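Local coordinates for kallikrein-10 (Homo sapiens, PDB 5LPE), which is a secreted serine peptidase of the kallikrein subfamily, zymogen-like in character and inhibited by zinc, with a tumour-suppressor role in breast and prostate cancer, at residues Ala30-Asp35 against Arg112-Pro117; Thr70-Val75 against Leu98-Arg103. One frame throughout, in Å; residues are numbered along the deposited sequence.

Overall arrangement
Kallikrein-10 has the chymotrypsin-like fold of the S1 peptidases, two six-stranded antiparallel barrels with the catalytic residues between them, and both contacts involve the N-terminal barrel. Interaction 2 pairs two of its strands, 66-75 and 97-101; interaction 1 sets the end of strand 26-35 against the connection that leaves 97-101 for the second barrel. Along the chain interaction 2 is nested within the loop that interaction 1 closes. Their centres lie about 14 Å apart, and they meet through packing of L33 on L101 and V34 on L98. Interaction 2 thus builds the wall of the first barrel, while interaction 1 sets the linking chain across the end of one of its strands.

Interaction 1. Residues Ala30-Asp35 against Arg112-Pro117; sequences AGVLVD and RALQLP
V32 and L114 meet at an oblique angle, CG1 of V32 lying 3.6 Å from CD1 of L114 and a little farther from its CB. The valine methyl is put there by its first torsion, which sets CG1 opposite the backbone N (chi1 -152°). A second branched pair lies farther along the loop: CG1 of V34 approaches CD2 of L116 at 3.9 Å, with CB of V34 close behind, and here too the side chains cross at a slant. These are branch-to-branch contacts, a single methyl of each residue doing most of the touching.

Between the two pairs the backbones come together at L33. Its carbonyl O accepts the amide of L114, N to O 2.8 Å, in a nearly straight bond (165° at the hydrogen) that arrives almost head-on to the C=O. The same oxygen lies 3.1 Å from CA of A113 in a CA-H...O contact. The methyl of A113 rests against the peptide joining V34 to D35, with CB of A113 3.7 Å from C of V34. The far end of L33 also reaches the loop, CD2 lying 3.6 Å from the carbonyl O of R112. The two chain directions are 95° apart, so the loop passes across the strand end with this one backbone bond and is not a further strand beside it.

V34 and D35 both face W38, a classic beta bulge at the corner of the strand, and D35 OD2 bonds to the backbone N of S37. V32 and L114 both reach L197 of strand 196-203, and L116 packs on M224 and N228 of helix 224-230; the segment 112-117, part of the connection between the barrels, is therefore held between the first barrel, the second and the C-terminal helix.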
ATOM      1  N   ALA A  30       4.353   1.880  -5.187  1.00 31.44           N
ATOM      2  CA  ALA A  30       2.935   2.164  -5.256  1.00 26.45           C
ATOM      3  C   ALA A  30       2.535   2.940  -4.011  1.00 25.14           C
ATOM      4  O   ALA A  30       3.330   3.142  -3.090  1.00 22.56           O
ATOM      5  CB  ALA A  30       2.133   0.871  -5.401  1.00 25.69           C
ATOM      6  N   GLY A  31       1.281   3.366  -3.990  1.00 27.70           N
ATOM      7  CA  GLY A  31       0.768   4.215  -2.925  1.00 23.85           C
ATOM      8  C   GLY A  31      -0.735   4.285  -3.045  1.00 25.43           C
ATOM      9  O   GLY A  31      -1.327   3.827  -4.025  1.00 30.74           O
ATOM     10  N   VAL A  32      -1.361   4.854  -2.030  1.00 23.84           N
ATOM     11  CA  VAL A  32      -2.809   4.977  -2.054  1.00 23.64           C
ATOM     12  C   VAL A  32      -3.197   6.435  -1.939  1.00 19.32           C
ATOM     13  O   VAL A  32      -2.567   7.213  -1.224  1.00 16.56           O
ATOM     14  CB  VAL A  32      -3.470   4.170  -0.928  1.00 22.80           C
ATOM     15  CG1 VAL A  32      -4.859   3.746  -1.361  1.00 26.00           C
ATOM     16  CG2 VAL A  32      -2.637   3.007  -0.611  1.00 21.56           C
ATOM     17  N   LEU A  33      -4.297   6.778  -2.583  1.00 20.40           N
ATOM     18  CA  LEU A  33      -4.865   8.110  -2.462  1.00 22.22           C
ATOM     19  C   LEU A  33      -5.793   8.075  -1.258  1.00 24.12           C
ATOM     20  O   LEU A  33      -6.841   7.426  -1.285  1.00 29.05           O
ATOM     21  CB  LEU A  33      -5.625   8.485  -3.728  1.00 20.24           C
ATOM     22  CG  LEU A  33      -6.008   9.952  -3.836  1.00 24.07           C
ATOM     23  CD1 LEU A  33      -4.752  10.740  -4.143  1.00 26.11           C
ATOM     24  CD2 LEU A  33      -7.047  10.143  -4.915  1.00 25.81           C
ATOM     25  N   VAL A  34      -5.377   8.724  -0.181  1.00 18.84           N
ATOM     26  CA  VAL A  34      -6.184   8.796   1.020  1.00 16.18           C
ATOM     27  C   VAL A  34      -6.890  10.134   1.153  1.00 22.87           C
ATOM     28  O   VAL A  34      -7.700  10.312   2.080  1.00 28.01           O
ATOM     29  CB  VAL A  34      -5.291   8.499   2.245  1.00 24.37           C
ATOM     30  CG1 VAL A  34      -4.721   7.102   2.114  1.00 16.39           C
ATOM     31  CG2 VAL A  34      -4.125   9.491   2.316  1.00 18.42           C
ATOM     32  N   ASP A  35      -6.592  11.079   0.270  1.00 20.67           N
ATOM     33  CA  ASP A  35      -7.164  12.409   0.253  1.00 18.22           C
ATOM     34  C   ASP A  35      -6.872  12.983  -1.121  1.00 26.72           C
ATOM     35  O   ASP A  35      -5.940  12.545  -1.793  1.00 26.13           O
ATOM     36  CB  ASP A  35      -6.565  13.277   1.359  1.00 24.91           C
ATOM     37  CG  ASP A  35      -7.115  14.666   1.353  1.00 28.96           C
ATOM     38  OD1 ASP A  35      -8.262  14.819   1.790  1.00 32.87           O
ATOM     39  OD2 ASP A  35      -6.413  15.593   0.902  1.00 34.05           O
ATOM     40  N   ARG A 112     -10.590   8.317  -6.996  1.00 28.65           N
ATOM     41  CA  ARG A 112     -11.159   8.685  -5.707  1.00 29.09           C
ATOM     42  C   ARG A 112     -10.193   8.308  -4.597  1.00 29.02           C
ATOM     43  O   ARG A 112      -9.390   7.383  -4.728  1.00 28.51           O
ATOM     44  CB  ARG A 112     -12.496   7.983  -5.408  1.00 31.36           C
ATOM     45  CG  ARG A 112     -13.657   8.260  -6.321  1.00 35.89           C
ATOM     46  CD  ARG A 112     -14.318   6.969  -6.814  1.00 37.24           C
ATOM     47  NE  ARG A 112     -14.524   5.978  -5.757  1.00 38.71           N
ATOM     48  CZ  ARG A 112     -15.080   4.780  -5.952  1.00 43.88           C
ATOM     49  NH1 ARG A 112     -15.500   4.416  -7.160  1.00 35.15           N
ATOM     50  NH2 ARG A 112     -15.222   3.939  -4.933  1.00 49.94           N
ATOM     51  N   ALA A 113     -10.326   8.974  -3.464  1.00 30.53           N
ATOM     52  CA  ALA A 113      -9.615   8.476  -2.301  1.00 25.43           C
ATOM     53  C   ALA A 113     -10.207   7.135  -1.844  1.00 28.84           C
ATOM     54  O   ALA A 113     -11.354   6.787  -2.147  1.00 22.24           O
ATOM     55  CB  ALA A 113      -9.646   9.502  -1.165  1.00 21.34           C
ATOM     56  N   LEU A 114      -9.383   6.370  -1.116  1.00 29.93           N
ATOM     57  CA  LEU A 114      -9.768   5.136  -0.432  1.00 28.19           C
ATOM     58  C   LEU A 114     -10.103   5.445   1.026  1.00 29.40           C
ATOM     59  O   LEU A 114      -9.279   6.026   1.746  1.00 26.49           O
ATOM     60  CB  LEU A 114      -8.642   4.095  -0.519  1.00 26.64           C
ATOM     61  CG  LEU A 114      -8.868   2.580  -0.645  1.00 31.49           C
ATOM     62  CD1 LEU A 114      -7.641   1.864  -0.097  1.00 24.79           C
ATOM     63  CD2 LEU A 114     -10.183   2.052  -0.078  1.00 29.78           C
ATOM     64  N   GLN A 115     -11.322   5.090   1.442  1.00 29.74           N
ATOM     65  CA  GLN A 115     -11.719   5.271   2.827  1.00 27.07           C
ATOM     66  C   GLN A 115     -10.671   4.645   3.746  1.00 27.22           C
ATOM     67  O   GLN A 115     -10.258   3.505   3.543  1.00 31.18           O
ATOM     68  CB  GLN A 115     -13.090   4.631   3.045  1.00 33.91           C
ATOM     69  CG  GLN A 115     -13.701   4.859   4.421  1.00 37.07           C
ATOM     70  CD  GLN A 115     -14.992   4.101   4.591  1.00 49.05           C
ATOM     71  OE1 GLN A 115     -15.927   4.580   5.239  1.00 60.08           O
ATOM     72  NE2 GLN A 115     -15.049   2.895   4.025  1.00 41.92           N
ATOM     73  N   LEU A 116     -10.210   5.417   4.729  1.00 30.89           N
ATOM     74  CA  LEU A 116      -9.295   4.956   5.761  1.00 29.96           C
ATOM     75  C   LEU A 116      -9.983   3.992   6.735  1.00 34.54           C
ATOM     76  O   LEU A 116     -11.204   4.005   6.875  1.00 34.61           O
ATOM     77  CB  LEU A 116      -8.742   6.169   6.495  1.00 30.37           C
ATOM     78  CG  LEU A 116      -7.790   7.037   5.684  1.00 27.13           C
ATOM     79  CD1 LEU A 116      -7.674   8.417   6.295  1.00 17.28           C
ATOM     80  CD2 LEU A 116      -6.443   6.325   5.546  1.00 26.38           C
ATOM     81  N   PRO A 117      -9.223   3.128   7.413  1.00 32.73           N
ATOM     82  CA  PRO A 117      -9.854   2.178   8.342  1.00 31.14           C
ATOM     83  C   PRO A 117     -10.471   2.910   9.523  1.00 28.47           C
ATOM     84  O   PRO A 117      -9.840   3.782  10.123  1.00 32.61           O
ATOM     85  CB  PRO A 117      -8.690   1.278   8.788  1.00 23.79           C
ATOM     86  CG  PRO A 117      -7.518   2.131   8.687  1.00 23.31           C
ATOM     87  CD  PRO A 117      -7.756   3.025   7.459  1.00 24.90           C
TER

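Interaction 2. Residues Thr70-Val75 against Leu98-Arg103; sequences TTRSVV and LLKLAR
OG1 of T70 sits between the backbone N and the carbonyl carbon (chi1 61°), which leaves CG2 opposite the carbonyl carbon and turned to L99, where this methyl of T70 comes 3.6 Å from CD1 of L99 and also approaches CB. L99 spreads its two branches along the neighbouring strand: CD1 takes the threonine methyl, while CD2 lies 3.5 Å from CB of S73. The hydroxyls of T70 and S73 have partners elsewhere, OG1 of T70 bonding to the carbonyl O of L50 and OG of S73 to NZ of K48.

K100 and R72 meet through the carbon parts of their chains, CB to CB 3.6 Å, at a slant. Their charged ends stay apart, NH1 of R72 being 6.3 Å from NZ of K100. T71 comes over the middle of the lysine chain, its OG1 close to CD of K100.

The backbones run antiparallel, at 150°, as neighbouring strands of the N-terminal barrel of the chymotrypsin fold. S73 with L99 and T70 with L101 are non-hydrogen-bonded pairs, but the register shifts by one between them, a beta bulge that takes up an extra residue on strand 66-75. Within the bulge T71 and R72 both face K100: N of T71 bonds to O of K100, and N of K100 to O of R72, the latter bond 2.7 Å long. The hydrogen-bonded pair V74 and L98 is joined by two bonds of 2.8 Å each, from N of V74 to O of L98 and from N of L98 to O of V74.

V74 and L98 turn to the face where both pack on W226 of helix 224-230. Strand 38-41 flanks 97-101 on its other edge, with L99 and V39 joined by backbone hydrogen bonding.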
ATOM      1  N   THR A  70       4.843  15.515  -5.962  1.00 33.28           N
ATOM      2  CA  THR A  70       4.763  15.647  -4.526  1.00 33.72           C
ATOM      3  C   THR A  70       5.620  16.825  -4.075  1.00 32.99           C
ATOM      4  O   THR A  70       6.592  17.208  -4.733  1.00 37.20           O
ATOM      5  CB  THR A  70       5.159  14.328  -3.847  1.00 25.99           C
ATOM      6  OG1 THR A  70       6.497  13.994  -4.190  1.00 24.68           O
ATOM      7  CG2 THR A  70       4.269  13.216  -4.359  1.00 24.58           C
ATOM      8  N   THR A  71       5.171  17.475  -3.011  1.00 29.17           N
ATOM      9  CA  THR A  71       5.962  18.493  -2.337  1.00 28.52           C
ATOM     10  C   THR A  71       6.285  18.024  -0.924  1.00 28.85           C
ATOM     11  O   THR A  71       7.412  17.608  -0.656  1.00 29.34           O
ATOM     12  CB  THR A  71       5.213  19.823  -2.324  1.00 34.86           C
ATOM     13  OG1 THR A  71       3.871  19.594  -1.874  1.00 37.58           O
ATOM     14  CG2 THR A  71       5.166  20.411  -3.716  1.00 35.50           C
ATOM     15  N   ARG A  72       5.311  18.044  -0.021  1.00 32.30           N
ATOM     16  CA  ARG A  72       5.558  17.580   1.336  1.00 25.49           C
ATOM     17  C   ARG A  72       5.624  16.066   1.353  1.00 21.72           C
ATOM     18  O   ARG A  72       4.803  15.382   0.731  1.00 25.49           O
ATOM     19  CB  ARG A  72       4.477  18.086   2.286  1.00 24.84           C
ATOM     20  CG  ARG A  72       4.469  19.602   2.429  1.00 26.53           C
ATOM     21  CD  ARG A  72       3.523  20.010   3.512  1.00 26.26           C
ATOM     22  NE  ARG A  72       3.944  19.499   4.803  1.00 23.14           N
ATOM     23  CZ  ARG A  72       3.116  19.319   5.828  1.00 30.14           C
ATOM     24  NH1 ARG A  72       1.823  19.606   5.689  1.00 25.78           N
ATOM     25  NH2 ARG A  72       3.579  18.852   6.987  1.00 30.83           N
ATOM     26  N   SER A  73       6.651  15.542   2.006  1.00 24.29           N
ATOM     27  CA  SER A  73       6.773  14.109   2.231  1.00 26.70           C
ATOM     28  C   SER A  73       7.045  13.900   3.709  1.00 26.55           C
ATOM     29  O   SER A  73       8.170  14.119   4.168  1.00 26.30           O
ATOM     30  CB  SER A  73       7.903  13.538   1.403  1.00 26.03           C
ATOM     31  OG  SER A  73       9.097  14.153   1.829  1.00 33.08           O
ATOM     32  N   VAL A  74       6.053  13.397   4.430  1.00 22.89           N
ATOM     33  CA  VAL A  74       6.135  13.276   5.876  1.00 25.33           C
ATOM     34  C   VAL A  74       6.329  11.800   6.197  1.00 26.39           C
ATOM     35  O   VAL A  74       5.424  10.973   6.032  1.00 26.64           O
ATOM     36  CB  VAL A  74       4.901  13.868   6.565  1.00 27.36           C
ATOM     37  CG1 VAL A  74       5.018  13.741   8.071  1.00 27.79           C
ATOM     38  CG2 VAL A  74       4.760  15.329   6.172  1.00 26.85           C
ATOM     39  N   VAL A  75       7.520  11.471   6.624  1.00 26.95           N
ATOM     40  CA  VAL A  75       7.822  10.124   7.062  1.00 24.03           C
ATOM     41  C   VAL A  75       7.381  10.004   8.506  1.00 24.59           C
ATOM     42  O   VAL A  75       7.465  10.973   9.268  1.00 29.15           O
ATOM     43  CB  VAL A  75       9.319   9.842   6.877  1.00 24.98           C
ATOM     44  CG1 VAL A  75       9.716   8.575   7.596  1.00 34.15           C
ATOM     45  CG2 VAL A  75       9.650   9.758   5.399  1.00 20.61           C
ATOM     46  N   LEU A  98       3.692   9.961   4.107  1.00 21.46           N
ATOM     47  CA  LEU A  98       2.597  10.682   3.485  1.00 20.03           C
ATOM     48  C   LEU A  98       3.186  11.626   2.449  1.00 22.53           C
ATOM     49  O   LEU A  98       4.074  12.430   2.760  1.00 24.72           O
ATOM     50  CB  LEU A  98       1.742  11.408   4.529  1.00 20.46           C
ATOM     51  CG  LEU A  98       0.760  10.407   5.157  1.00 18.94           C
ATOM     52  CD1 LEU A  98       0.215  10.853   6.489  1.00 19.25           C
ATOM     53  CD2 LEU A  98      -0.380  10.105   4.181  1.00 20.21           C
ATOM     54  N   LEU A  99       2.734  11.476   1.208  1.00 23.04           N
ATOM     55  CA  LEU A  99       3.152  12.315   0.095  1.00 22.68           C
ATOM     56  C   LEU A  99       2.064  13.343  -0.182  1.00 25.00           C
ATOM     57  O   LEU A  99       0.902  12.979  -0.402  1.00 24.76           O
ATOM     58  CB  LEU A  99       3.415  11.467  -1.148  1.00 19.88           C
ATOM     59  CG  LEU A  99       4.672  10.604  -1.048  1.00 22.99           C
ATOM     60  CD1 LEU A  99       5.237  10.319  -2.413  1.00 20.24           C
ATOM     61  CD2 LEU A  99       5.735  11.260  -0.182  1.00 25.99           C
ATOM     62  N   LYS A 100       2.432  14.617  -0.176  1.00 23.85           N
ATOM     63  CA  LYS A 100       1.474  15.649  -0.535  1.00 26.85           C
ATOM     64  C   LYS A 100       1.563  15.949  -2.028  1.00 27.59           C
ATOM     65  O   LYS A 100       2.654  16.165  -2.558  1.00 28.26           O
ATOM     66  CB  LYS A 100       1.700  16.917   0.276  1.00 26.69           C
ATOM     67  CG  LYS A 100       0.510  17.863   0.176  1.00 28.54           C
ATOM     68  CD  LYS A 100       0.953  19.298   0.187  1.00 31.78           C
ATOM     69  CE  LYS A 100      -0.104  20.173   0.818  1.00 33.19           C
ATOM     70  NZ  LYS A 100      -1.433  19.831   0.291  1.00 39.70           N
ATOM     71  N   LEU A 101       0.419  15.961  -2.704  1.00 25.86           N
ATOM     72  CA  LEU A 101       0.394  16.302  -4.122  1.00 31.26           C
ATOM     73  C   LEU A 101       0.455  17.819  -4.328  1.00 30.20           C
ATOM     74  O   LEU A 101      -0.175  18.596  -3.602  1.00 29.88           O
ATOM     75  CB  LEU A 101      -0.855  15.727  -4.798  1.00 29.39           C
ATOM     76  CG  LEU A 101      -1.069  14.213  -4.708  1.00 32.02           C
ATOM     77  CD1 LEU A 101      -2.190  13.739  -5.641  1.00 26.67           C
ATOM     78  CD2 LEU A 101       0.226  13.464  -4.980  1.00 25.51           C
ATOM     79  N   ALA A 102       1.244  18.232  -5.320  1.00 33.53           N
ATOM     80  CA  ALA A 102       1.388  19.650  -5.623  1.00 36.92           C
ATOM     81  C   ALA A 102       0.025  20.290  -5.802  1.00 35.99           C
ATOM     82  O   ALA A 102      -0.319  21.254  -5.115  1.00 34.84           O
ATOM     83  CB  ALA A 102       2.246  19.830  -6.876  1.00 30.95           C
ATOM     84  N   ARG A 103      -0.788  19.715  -6.679  1.00 37.96           N
ATOM     85  CA  ARG A 103      -2.140  20.165  -6.935  1.00 44.60           C
ATOM     86  C   ARG A 103      -3.132  19.056  -6.591  1.00 40.56           C
ATOM     87  O   ARG A 103      -2.839  17.869  -6.797  1.00 34.58           O
ATOM     88  CB  ARG A 103      -2.306  20.579  -8.406  1.00 45.02           C
ATOM     89  CG  ARG A 103      -1.289  21.614  -8.872  1.00 47.27           C
ATOM     90  CD  ARG A 103      -1.497  22.014 -10.335  1.00 52.33           C
ATOM     91  NE  ARG A 103      -0.889  21.093 -11.299  1.00 49.56           N
ATOM     92  CZ  ARG A 103      -1.576  20.339 -12.155  1.00 45.29           C
ATOM     93  NH1 ARG A 103      -2.906  20.382 -12.176  1.00 42.77           N
ATOM     94  NH2 ARG A 103      -0.936  19.546 -13.001  1.00 38.73           N
TER